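Local coordinates for protein Myo-inositol phosphohydrolase (Mitsuokella multacida, PDB 4WU3) that probably removes phosphate groups from myo-inositol hexakisphosphate as a PTP-like inositol phosphatase, and is seen here binding inositol-(1,3,4,5)-tetrakisphosphate, at residues Ala49-Arg54 / Tyr172-Lys177; Asp56-Pro61 / Leu102-Lys107; Leu155-Leu160 / Val192-Glu197; Tyr607-Glu612 / Thr620-Trp625. The protein carries 2 engineered substitutions. All coordinates share one frame; numbering follows the deposited sequence.

Contact 1: Ala49-Arg54 / Tyr172-Lys177; sequences ALKIDR and YRFDDK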
# COMPACT_ATOMS: atom_id res chain seq x y z
N ALA A 49 -16.22 17.88 -0.00
CA ALA A 49 -16.32 19.33 -0.04
C ALA A 49 -15.99 19.90 -1.41
O ALA A 49 -14.97 19.55 -2.01
CB ALA A 49 -15.44 19.94 1.02
N LEU A 50 -16.85 20.78 -1.90
CA LEU A 50 -16.57 21.46 -3.16
C LEU A 50 -15.59 22.55 -2.82
O LEU A 50 -15.88 23.37 -1.97
CB LEU A 50 -17.84 22.04 -3.77
CG LEU A 50 -17.68 22.87 -5.06
CD1 LEU A 50 -16.96 22.10 -6.14
CD2 LEU A 50 -19.04 23.33 -5.57
N LYS A 51 -14.43 22.55 -3.47
CA LYS A 51 -13.43 23.56 -3.19
C LYS A 51 -12.73 24.05 -4.44
O LYS A 51 -12.84 23.46 -5.52
CB LYS A 51 -12.41 23.04 -2.17
CG LYS A 51 -11.67 21.79 -2.61
CD LYS A 51 -10.45 22.10 -3.46
CE LYS A 51 -9.46 20.95 -3.36
NZ LYS A 51 -8.28 21.12 -4.25
N ILE A 52 -12.01 25.16 -4.27
CA ILE A 52 -11.30 25.81 -5.34
C ILE A 52 -9.94 25.13 -5.58
O ILE A 52 -9.16 24.97 -4.66
CB ILE A 52 -11.11 27.31 -5.01
CG1 ILE A 52 -12.48 28.01 -4.99
CG2 ILE A 52 -10.19 27.99 -6.01
CD1 ILE A 52 -12.45 29.42 -4.44
N ASP A 53 -9.70 24.71 -6.82
CA ASP A 53 -8.43 24.11 -7.20
C ASP A 53 -7.47 25.22 -7.65
O ASP A 53 -6.34 25.32 -7.16
CB ASP A 53 -8.62 23.13 -8.37
CG ASP A 53 -9.38 21.87 -7.99
OD1 ASP A 53 -9.39 21.48 -6.80
OD2 ASP A 53 -9.97 21.25 -8.90
N ARG A 54 -7.93 26.02 -8.61
CA ARG A 54 -7.15 27.12 -9.18
C ARG A 54 -8.01 28.36 -9.38
O ARG A 54 -8.97 28.35 -10.14
CB ARG A 54 -6.55 26.73 -10.53
CG ARG A 54 -5.72 25.45 -10.54
CD ARG A 54 -4.51 25.56 -9.65
NE ARG A 54 -3.55 26.51 -10.20
CZ ARG A 54 -2.42 26.86 -9.62
NH1 ARG A 54 -2.07 26.34 -8.45
NH2 ARG A 54 -1.62 27.72 -10.21
N TYR A 172 -15.36 26.33 -0.74
CA TYR A 172 -14.23 26.25 0.19
C TYR A 172 -12.93 26.60 -0.54
O TYR A 172 -12.78 26.35 -1.74
CB TYR A 172 -14.12 24.86 0.83
CG TYR A 172 -15.20 24.53 1.84
CD1 TYR A 172 -15.17 25.05 3.13
CD2 TYR A 172 -16.24 23.66 1.51
CE1 TYR A 172 -16.16 24.74 4.05
CE2 TYR A 172 -17.23 23.34 2.42
CZ TYR A 172 -17.18 23.89 3.69
OH TYR A 172 -18.17 23.56 4.59
N ARG A 173 -12.01 27.20 0.19
CA ARG A 173 -10.65 27.40 -0.29
C ARG A 173 -9.81 26.20 0.15
O ARG A 173 -10.32 25.29 0.79
CB ARG A 173 -10.08 28.71 0.23
CG ARG A 173 -10.57 29.91 -0.57
CD ARG A 173 -10.12 31.22 0.05
NE ARG A 173 -10.90 31.55 1.24
CZ ARG A 173 -10.85 32.71 1.89
NH1 ARG A 173 -10.05 33.68 1.46
NH2 ARG A 173 -11.61 32.91 2.97
N PHE A 174 -8.54 26.20 -0.23
CA PHE A 174 -7.73 25.01 -0.08
C PHE A 174 -6.27 25.36 0.09
O PHE A 174 -5.76 26.24 -0.59
CB PHE A 174 -7.89 24.12 -1.30
CG PHE A 174 -7.38 22.72 -1.11
CD1 PHE A 174 -8.10 21.81 -0.34
CD2 PHE A 174 -6.20 22.31 -1.71
CE1 PHE A 174 -7.64 20.52 -0.16
CE2 PHE A 174 -5.74 21.01 -1.54
CZ PHE A 174 -6.46 20.11 -0.77
N ASP A 175 -5.62 24.67 1.01
CA ASP A 175 -4.19 24.82 1.24
C ASP A 175 -3.44 23.67 0.58
O ASP A 175 -3.58 22.52 0.97
CB ASP A 175 -3.87 24.81 2.73
CG ASP A 175 -2.38 25.01 3.00
OD1 ASP A 175 -1.82 26.03 2.53
OD2 ASP A 175 -1.77 24.15 3.64
N ASP A 176 -2.62 24.00 -0.41
CA ASP A 176 -1.89 22.98 -1.16
C ASP A 176 -0.73 22.38 -0.37
O ASP A 176 -0.25 21.31 -0.71
CB ASP A 176 -1.37 23.55 -2.47
CG ASP A 176 -2.47 23.78 -3.47
OD1 ASP A 176 -3.46 23.03 -3.46
OD2 ASP A 176 -2.34 24.71 -4.28
N LYS A 177 -0.28 23.07 0.67
CA LYS A 177 0.85 22.58 1.45
C LYS A 177 0.42 21.42 2.33
O LYS A 177 1.10 20.40 2.39
CB LYS A 177 1.44 23.70 2.32
CG LYS A 177 2.65 23.26 3.12
CD LYS A 177 3.14 24.37 4.04
CE LYS A 177 4.36 23.93 4.84
NZ LYS A 177 4.91 25.05 5.65
O HOH W 1 -7.59 27.47 -3.14
O HOH W 2 -3.49 24.35 -6.72
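A single beta bridge, Lys51 with Tyr172, joins the outermost strand 49-54 of the four-stranded antiparallel sheet to strand 168-175, half of a hairpin completed by strand 180-188. The axes of 49-52 and 172-175 cross at -68°, consistent with a pairing limited to one bridge. Both of its hydrogen bonds use Tyr172: its N donates to Leu50 O at 3.2 Å, and its O accepts from Ile52 N at 2.9 Å. Beside the bridge, Lys51 CG lies between the backbone N and the carbonyl carbon (chi1 59°), and a second bend at chi2 carries the chain across Phe174. CE sits over one face, 3.5 Å from the Phe174 ring centroid, a CH-pi contact. NZ is 3.6 Å from that centroid and 15° off the normal, a cation-pi geometry, and it also makes a salt bridge to Asp53 OD1 at 2.8 Å. Further along, a water accepts from Arg54 NH1 and donates to Asp176 OD2 (2.7 Å) and Asp53 O. Arg54 and Asp176 have stronger partners in Glu101 and Tyr243. Asp53 OD2 is tied to Arg122. Lys51 NZ lies between Asp53 OD1 and the Phe174 face, surroundings that would probably favour the charged ammonium.

Contact 2: Asp56-Pro61 / Leu102-Lys107; sequences DVNQLP and LEAILK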
# COMPACT_ATOMS: atom_id res chain seq x y z
N ASP A 56 -8.67 31.91 -11.01
CA ASP A 56 -8.45 32.24 -12.41
C ASP A 56 -7.48 33.41 -12.57
O ASP A 56 -7.86 34.57 -12.39
CB ASP A 56 -9.76 32.56 -13.11
CG ASP A 56 -9.68 32.33 -14.60
OD1 ASP A 56 -8.66 31.76 -15.05
OD2 ASP A 56 -10.63 32.69 -15.31
N VAL A 57 -6.25 33.10 -12.95
CA VAL A 57 -5.17 34.08 -12.98
C VAL A 57 -4.38 33.91 -14.26
O VAL A 57 -4.11 32.79 -14.68
CB VAL A 57 -4.23 33.88 -11.79
CG1 VAL A 57 -3.13 34.92 -11.81
CG2 VAL A 57 -4.99 33.94 -10.48
N ASN A 58 -3.99 35.02 -14.89
CA ASN A 58 -3.22 34.97 -16.13
C ASN A 58 -1.76 34.60 -15.87
O ASN A 58 -0.93 35.47 -15.66
CB ASN A 58 -3.31 36.30 -16.87
CG ASN A 58 -2.48 36.31 -18.14
OD1 ASN A 58 -2.16 35.27 -18.70
ND2 ASN A 58 -2.14 37.51 -18.60
N GLN A 59 -1.46 33.31 -15.90
CA GLN A 59 -0.12 32.85 -15.58
C GLN A 59 0.00 31.37 -15.93
O GLN A 59 -1.01 30.67 -16.07
CB GLN A 59 0.16 33.03 -14.10
CG GLN A 59 -0.68 32.12 -13.22
CD GLN A 59 -0.44 32.31 -11.73
OE1 GLN A 59 0.43 33.08 -11.32
NE2 GLN A 59 -1.22 31.60 -10.92
N LEU A 60 1.23 30.89 -16.06
CA LEU A 60 1.47 29.46 -16.14
C LEU A 60 1.12 28.86 -14.79
O LEU A 60 1.37 29.49 -13.75
CB LEU A 60 2.93 29.18 -16.48
CG LEU A 60 3.37 29.48 -17.91
CD1 LEU A 60 4.84 29.12 -18.06
CD2 LEU A 60 2.54 28.71 -18.92
N PRO A 61 0.56 27.65 -14.78
CA PRO A 61 0.18 27.05 -13.51
C PRO A 61 1.36 26.47 -12.75
O PRO A 61 2.48 26.43 -13.24
CB PRO A 61 -0.76 25.93 -13.93
CG PRO A 61 -0.29 25.53 -15.29
CD PRO A 61 0.23 26.79 -15.93
N LEU A 102 -4.70 27.81 -18.63
CA LEU A 102 -4.69 27.03 -19.86
C LEU A 102 -4.30 27.94 -21.03
O LEU A 102 -3.48 27.57 -21.87
CB LEU A 102 -6.04 26.36 -20.13
CG LEU A 102 -6.16 25.63 -21.48
CD1 LEU A 102 -5.17 24.48 -21.59
CD2 LEU A 102 -7.57 25.13 -21.73
N GLU A 103 -4.89 29.13 -21.06
CA GLU A 103 -4.61 30.09 -22.14
C GLU A 103 -3.11 30.41 -22.18
O GLU A 103 -2.51 30.46 -23.26
CB GLU A 103 -5.47 31.34 -21.99
CG GLU A 103 -6.91 31.10 -22.42
CD GLU A 103 -7.90 32.11 -21.83
OE1 GLU A 103 -7.47 33.16 -21.30
OE2 GLU A 103 -9.11 31.84 -21.90
N ALA A 104 -2.51 30.58 -21.01
CA ALA A 104 -1.07 30.79 -20.92
C ALA A 104 -0.28 29.57 -21.43
O ALA A 104 0.75 29.72 -22.09
CB ALA A 104 -0.66 31.11 -19.50
N ILE A 105 -0.76 28.36 -21.11
CA ILE A 105 -0.12 27.14 -21.62
C ILE A 105 -0.19 27.06 -23.15
O ILE A 105 0.80 26.82 -23.83
CB ILE A 105 -0.77 25.87 -21.04
CG1 ILE A 105 -0.44 25.75 -19.55
CG2 ILE A 105 -0.27 24.65 -21.80
CD1 ILE A 105 -1.12 24.57 -18.86
N LEU A 106 -1.39 27.27 -23.70
CA LEU A 106 -1.59 27.24 -25.14
C LEU A 106 -0.72 28.27 -25.86
O LEU A 106 -0.18 27.99 -26.93
CB LEU A 106 -3.06 27.47 -25.47
CG LEU A 106 -3.99 26.33 -25.10
CD1 LEU A 106 -5.42 26.67 -25.47
CD2 LEU A 106 -3.54 25.05 -25.78
N LYS A 107 -0.57 29.45 -25.28
CA LYS A 107 0.27 30.47 -25.87
C LYS A 107 1.72 30.00 -25.88
O LYS A 107 2.43 30.14 -26.88
CB LYS A 107 0.15 31.81 -25.13
CG LYS A 107 0.75 32.98 -25.90
CD LYS A 107 0.57 34.31 -25.18
CE LYS A 107 1.05 35.47 -26.05
NZ LYS A 107 1.25 36.73 -25.28
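The backbone of loop 56-61 comes closest to helix 99-108 where Leu60 CA lies 5.6 Å from Ala104 CA, and no hydrogen bond spans the two segments. An inverse gamma turn centred on Asn58 precedes this point. The Ala104 methyl points at the loop and meets its backbone, CB lying 3.5 Å from Gln59 O. Leu60 has CG beside its own backbone N and anti to the carbonyl carbon (chi1 -72°), and from there CD2 reaches the helix surface. This one methyl touches Ala104 O at 3.8 Å and Ala104 CB at 4.0 Å, and lies 4.2 Å from Ile105 CG1. Next, the Pro61 ring and the Ile105 side chain cross at about a right angle: Pro61 CG meets Ile105 CD1 at 3.8 Å, while Pro61 CD lies 3.8 Å from Ile105 CG1. The segments meet by van der Waals contact alone, methyls lying on backbone carbonyls as well as on apolar side chains. Polar ties lie at the margin, where Gln59 NE2 bonds Glu101 OE2 and Asp56 OD1 accepts from Ser98 OG and Lys100 N. Helix 99-108 is the connecting helix of a beta-alpha-beta crossover between the parallel strands 91-94 and 116-122, and the loop leading to strand 65-66 of the same mixed sheet rests on it.

Contact 3: Leu155-Leu160 / Val192-Glu197; sequences LEKEQL and VRTEEE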
# COMPACT_ATOMS: atom_id res chain seq x y z
N LEU A 155 -21.01 10.61 -12.95
CA LEU A 155 -21.18 11.17 -11.62
C LEU A 155 -20.69 12.63 -11.58
O LEU A 155 -21.38 13.52 -11.07
CB LEU A 155 -20.44 10.33 -10.57
CG LEU A 155 -20.53 10.88 -9.15
CD1 LEU A 155 -21.99 11.07 -8.72
CD2 LEU A 155 -19.80 9.97 -8.17
N GLU A 156 -19.50 12.85 -12.12
CA GLU A 156 -18.91 14.19 -12.26
C GLU A 156 -19.81 15.16 -13.04
O GLU A 156 -19.97 16.31 -12.65
CB GLU A 156 -17.55 14.06 -12.95
CG GLU A 156 -16.78 15.34 -13.22
CD GLU A 156 -15.39 15.05 -13.81
OE1 GLU A 156 -15.28 14.69 -15.01
OE2 GLU A 156 -14.39 15.18 -13.06
N LYS A 157 -20.39 14.71 -14.16
CA LYS A 157 -21.31 15.55 -14.92
C LYS A 157 -22.52 15.95 -14.07
O LYS A 157 -22.95 17.12 -14.09
CB LYS A 157 -21.75 14.85 -16.21
CG LYS A 157 -20.64 14.80 -17.25
CD LYS A 157 -20.94 13.91 -18.45
CE LYS A 157 -19.73 13.83 -19.37
NZ LYS A 157 -19.93 12.89 -20.51
N GLU A 158 -23.05 14.99 -13.32
CA GLU A 158 -24.18 15.22 -12.43
C GLU A 158 -23.85 16.21 -11.31
O GLU A 158 -24.63 17.11 -11.01
CB GLU A 158 -24.64 13.89 -11.80
CG GLU A 158 -25.65 14.07 -10.68
CD GLU A 158 -26.03 12.76 -10.03
OE1 GLU A 158 -25.20 11.84 -10.01
OE2 GLU A 158 -27.18 12.66 -9.55
N GLN A 159 -22.69 16.01 -10.68
CA GLN A 159 -22.24 16.91 -9.62
C GLN A 159 -22.18 18.35 -10.12
O GLN A 159 -22.69 19.25 -9.47
CB GLN A 159 -20.87 16.46 -9.09
CG GLN A 159 -20.95 15.20 -8.24
CD GLN A 159 -19.61 14.52 -8.02
OE1 GLN A 159 -18.82 14.35 -8.94
NE2 GLN A 159 -19.36 14.10 -6.79
N LEU A 160 -21.57 18.53 -11.29
CA LEU A 160 -21.46 19.82 -11.94
C LEU A 160 -22.84 20.34 -12.36
O LEU A 160 -23.14 21.53 -12.21
CB LEU A 160 -20.55 19.70 -13.17
CG LEU A 160 -19.06 19.55 -12.84
CD1 LEU A 160 -18.25 18.99 -13.98
CD2 LEU A 160 -18.51 20.91 -12.42
N VAL A 192 -20.96 26.56 -16.18
CA VAL A 192 -20.44 25.37 -15.51
C VAL A 192 -20.00 24.38 -16.58
O VAL A 192 -20.77 24.06 -17.48
CB VAL A 192 -21.51 24.73 -14.60
CG1 VAL A 192 -20.91 23.60 -13.77
CG2 VAL A 192 -22.15 25.78 -13.69
N ARG A 193 -18.76 23.92 -16.51
CA ARG A 193 -18.20 23.07 -17.55
C ARG A 193 -17.35 21.96 -16.95
O ARG A 193 -16.72 22.14 -15.92
CB ARG A 193 -17.34 23.90 -18.52
CG ARG A 193 -18.13 24.88 -19.38
CD ARG A 193 -17.25 25.78 -20.23
NE ARG A 193 -16.45 26.70 -19.44
CZ ARG A 193 -15.56 27.55 -19.95
NH1 ARG A 193 -15.37 27.59 -21.26
NH2 ARG A 193 -14.87 28.36 -19.15
N THR A 194 -17.36 20.80 -17.61
CA THR A 194 -16.34 19.78 -17.40
C THR A 194 -15.05 20.30 -18.01
O THR A 194 -15.08 21.24 -18.79
CB THR A 194 -16.67 18.47 -18.13
OG1 THR A 194 -16.77 18.72 -19.54
CG2 THR A 194 -17.97 17.89 -17.61
N GLU A 195 -13.93 19.67 -17.68
CA GLU A 195 -12.65 20.11 -18.24
C GLU A 195 -12.66 19.92 -19.75
O GLU A 195 -12.10 20.73 -20.50
CB GLU A 195 -11.48 19.33 -17.62
CG GLU A 195 -10.11 19.83 -18.08
CD GLU A 195 -8.97 19.27 -17.25
OE1 GLU A 195 -9.07 19.28 -16.00
OE2 GLU A 195 -7.98 18.83 -17.84
N GLU A 196 -13.30 18.85 -20.19
CA GLU A 196 -13.36 18.53 -21.61
C GLU A 196 -14.03 19.66 -22.37
O GLU A 196 -13.53 20.10 -23.41
CB GLU A 196 -14.13 17.23 -21.83
CG GLU A 196 -14.37 16.91 -23.29
CD GLU A 196 -15.24 15.69 -23.47
OE1 GLU A 196 -16.18 15.48 -22.67
OE2 GLU A 196 -14.97 14.93 -24.41
N GLU A 197 -15.16 20.11 -21.85
CA GLU A 197 -15.90 21.19 -22.50
C GLU A 197 -15.03 22.44 -22.58
O GLU A 197 -14.96 23.07 -23.63
CB GLU A 197 -17.21 21.49 -21.77
CG GLU A 197 -18.27 20.43 -22.00
CD GLU A 197 -19.49 20.58 -21.10
OE1 GLU A 197 -19.35 21.11 -19.97
OE2 GLU A 197 -20.58 20.15 -21.52
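Leu160 forks between Val192 and Thr194, using one methyl for each. Its CG stands beside the backbone N and anti to the carbonyl carbon (chi1 -74°), which sends both branches from helix 149-161 toward the opposing chain. CD1 meets Thr194 CG2 at 3.8 Å, the two side chains crossing at about a right angle, and it also lies 4.0 Å from Arg193 O. CD2 packs on Val192 CG1 at 3.8 Å, here with the side chains at a slant, and that same Val192 methyl reaches Leu160 O at 3.4 Å. Thr194 CG2 has a second, looser neighbour in the aliphatic part of Lys157, whose CG is 4.1 Å away. The methyl and hydroxyl of Thr194 do separate work, since Thr194 is the N-cap of helix 195-201 and forms a capping box with Glu197. Glu197 N donates to Thr194 OG1 at 3.1 Å with an angle of 164° at the hydrogen. In return Thr194 N donates to Glu197 OE1, also at 3.1 Å, approaching on the anti side and 31° out of the carboxylate plane. With an alanine in place of Thr194, both branches go, which is likely to leave Glu197 N without its capping acceptor and to open a gap beside Leu160 CD1. Short strand 192-193 pairs through Arg193 with Tyr128 at the margin of the antiparallel sheet, and helix 149-161 packs where strand 192-193 passes into helix 195-201. From that sheet Leu129 touches Val192 and Trp136 touches Leu160, while the Arg193 guanidinium turns to Gln201 and Glu99.

Contact 4: Tyr607-Glu612 / Thr620-Trp625; sequences YQYVQE and TSWSQW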
# COMPACT_ATOMS: atom_id res chain seq x y z
N TYR A 607 -37.65 8.80 -18.05
CA TYR A 607 -38.99 9.38 -17.98
C TYR A 607 -39.05 10.64 -18.83
O TYR A 607 -40.00 10.83 -19.61
CB TYR A 607 -39.36 9.70 -16.54
CG TYR A 607 -40.74 10.29 -16.40
CD1 TYR A 607 -41.86 9.47 -16.33
CD2 TYR A 607 -40.92 11.66 -16.38
CE1 TYR A 607 -43.13 10.01 -16.22
CE2 TYR A 607 -42.19 12.21 -16.27
CZ TYR A 607 -43.29 11.38 -16.19
OH TYR A 607 -44.55 11.92 -16.08
N GLN A 608 -38.04 11.50 -18.70
CA GLN A 608 -37.98 12.72 -19.50
C GLN A 608 -37.92 12.40 -21.00
O GLN A 608 -38.57 13.06 -21.82
CB GLN A 608 -36.76 13.58 -19.13
CG GLN A 608 -36.67 14.83 -20.00
CD GLN A 608 -35.50 15.74 -19.66
OE1 GLN A 608 -34.74 15.48 -18.74
NE2 GLN A 608 -35.36 16.82 -20.42
N TYR A 609 -37.12 11.39 -21.34
CA TYR A 609 -36.97 10.99 -22.72
C TYR A 609 -38.34 10.63 -23.31
O TYR A 609 -38.65 10.99 -24.44
CB TYR A 609 -36.01 9.81 -22.83
CG TYR A 609 -36.11 9.06 -24.14
CD1 TYR A 609 -35.56 9.58 -25.30
CD2 TYR A 609 -36.73 7.81 -24.20
CE1 TYR A 609 -35.65 8.89 -26.50
CE2 TYR A 609 -36.82 7.12 -25.40
CZ TYR A 609 -36.28 7.68 -26.55
OH TYR A 609 -36.35 7.02 -27.75
N VAL A 610 -39.13 9.91 -22.53
CA VAL A 610 -40.45 9.50 -22.97
C VAL A 610 -41.35 10.72 -23.15
O VAL A 610 -42.01 10.88 -24.17
CB VAL A 610 -41.10 8.53 -21.97
CG1 VAL A 610 -42.57 8.36 -22.28
CG2 VAL A 610 -40.40 7.17 -22.02
N GLN A 611 -41.37 11.58 -22.14
CA GLN A 611 -42.19 12.78 -22.22
C GLN A 611 -41.98 13.51 -23.54
O GLN A 611 -42.94 13.99 -24.14
CB GLN A 611 -41.87 13.72 -21.06
CG GLN A 611 -42.35 13.22 -19.71
CD GLN A 611 -43.86 13.02 -19.66
OE1 GLN A 611 -44.62 13.93 -19.95
NE2 GLN A 611 -44.28 11.82 -19.30
N GLU A 612 -40.73 13.54 -24.01
CA GLU A 612 -40.33 14.34 -25.17
C GLU A 612 -40.41 13.63 -26.51
O GLU A 612 -40.38 14.30 -27.54
CB GLU A 612 -38.88 14.80 -25.00
CG GLU A 612 -38.69 15.87 -23.94
CD GLU A 612 -37.26 16.32 -23.82
OE1 GLU A 612 -36.45 16.07 -24.75
OE2 GLU A 612 -36.93 16.94 -22.79
N THR A 620 -36.58 9.43 -32.54
CA THR A 620 -35.26 9.69 -31.97
C THR A 620 -34.91 8.65 -30.89
O THR A 620 -35.68 8.43 -29.96
CB THR A 620 -35.20 11.07 -31.31
OG1 THR A 620 -35.64 12.07 -32.24
CG2 THR A 620 -33.78 11.37 -30.86
N SER A 621 -33.75 8.03 -31.02
CA SER A 621 -33.38 6.95 -30.11
C SER A 621 -32.92 7.49 -28.76
O SER A 621 -32.58 8.66 -28.63
CB SER A 621 -32.28 6.09 -30.73
OG SER A 621 -31.05 6.79 -30.75
N TRP A 622 -32.90 6.59 -27.78
CA TRP A 622 -32.42 6.90 -26.43
C TRP A 622 -30.95 7.30 -26.44
O TRP A 622 -30.56 8.24 -25.76
CB TRP A 622 -32.66 5.68 -25.54
CG TRP A 622 -31.97 5.67 -24.19
CD1 TRP A 622 -31.00 4.80 -23.80
CD2 TRP A 622 -32.25 6.49 -23.05
NE1 TRP A 622 -30.64 5.04 -22.51
CE2 TRP A 622 -31.39 6.08 -22.02
CE3 TRP A 622 -33.13 7.55 -22.81
CZ2 TRP A 622 -31.38 6.68 -20.77
CZ3 TRP A 622 -33.12 8.15 -21.57
CH2 TRP A 622 -32.26 7.71 -20.56
N SER A 623 -30.15 6.59 -27.22
CA SER A 623 -28.72 6.89 -27.33
C SER A 623 -28.49 8.27 -27.94
O SER A 623 -27.69 9.05 -27.42
CB SER A 623 -28.01 5.82 -28.15
OG SER A 623 -27.89 4.63 -27.39
N GLN A 624 -29.17 8.57 -29.04
CA GLN A 624 -29.06 9.88 -29.68
C GLN A 624 -29.53 10.99 -28.73
O GLN A 624 -28.88 12.03 -28.60
CB GLN A 624 -29.86 9.91 -30.99
CG GLN A 624 -29.31 9.00 -32.09
CD GLN A 624 -30.30 8.80 -33.24
OE1 GLN A 624 -31.44 9.24 -33.17
NE2 GLN A 624 -29.85 8.12 -34.29
N TRP A 625 -30.65 10.76 -28.05
CA TRP A 625 -31.17 11.72 -27.09
C TRP A 625 -30.16 12.01 -25.97
O TRP A 625 -29.90 13.16 -25.65
CB TRP A 625 -32.48 11.21 -26.48
CG TRP A 625 -33.20 12.21 -25.60
CD1 TRP A 625 -34.00 13.24 -26.01
CD2 TRP A 625 -33.18 12.27 -24.16
NE1 TRP A 625 -34.48 13.93 -24.92
CE2 TRP A 625 -33.99 13.36 -23.77
CE3 TRP A 625 -32.56 11.50 -23.17
CZ2 TRP A 625 -34.19 13.71 -22.44
CZ3 TRP A 625 -32.75 11.85 -21.84
CH2 TRP A 625 -33.56 12.94 -21.48
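Tyr609 and Trp625 both carry CG anti to the backbone N (chi1 162° and -173°), and with these torsions the two side chains run past each other in opposite directions. The edge of Tyr609 faces the five-membered ring of Trp625, centroids 5.3 Å apart and planes at 66°. Tyr609 CB meanwhile stands over the six-membered ring, 3.8 Å from its centroid, a CH-pi contact. Trp622 completes the aromatic cluster by turning its edge to the face of Tyr609 in an offset edge-to-face pair, centroids 5.5 Å apart, Trp622 CE3 lying 3.6 Å from Tyr609 CG. Hydrogen bonds fix both ends of this packing. Tyr609 OH donates to Thr620 O at 2.7 Å, in the carbonyl plane. Trp625 NE1 donates to Glu612 OE1 at 2.9 Å, the oxygen lying in the indole plane although the donor stands above the carboxylate plane. Glu612 OE2 is taken by Gln608 NE2 at 2.8 Å, and Gln608 CG lies at the indole edge, 3.7 Å from Trp625 CZ2. A leucine in place of Trp625 would probably leave Glu612 OE1 without its indole donor and Tyr609 without an aromatic face at its edge. Helix 622-626, opened by a Ser621-Gln624 capping box whose Ser621 N to Gln624 OE1 bond is weak, folds back on the end of helix 593-613, while helix 517-529 packs alongside, with Ile524 on Tyr609 and Ile520 on Trp622.

How the contacts relate
All four contacts are only partly buried, and they differ in chemistry. Contacts 1 and 3 both reach the four-stranded antiparallel sheet, at its outermost strands 49-54 and 192-193; their centres are about 17 Å apart, yet contact 1 relies on backbone bonds and charge whereas contact 3 has no hydrogen bond across its segments. Contact 2, more peripheral at about 32 Å from the chain centre, also meets by van der Waals contact, but rests on the mixed sheet's connecting helix. It touches contact 1 directly, Arg54 NH2 lying 3.8 Å from Pro61 CA. Contact 4 stands apart, its centre about 38 Å and 40 Å from those of contacts 1 and 2, and joins two helices through aromatic rings and side-chain hydrogen bonds. Capping boxes start a helix in both 192-197 and 620-625.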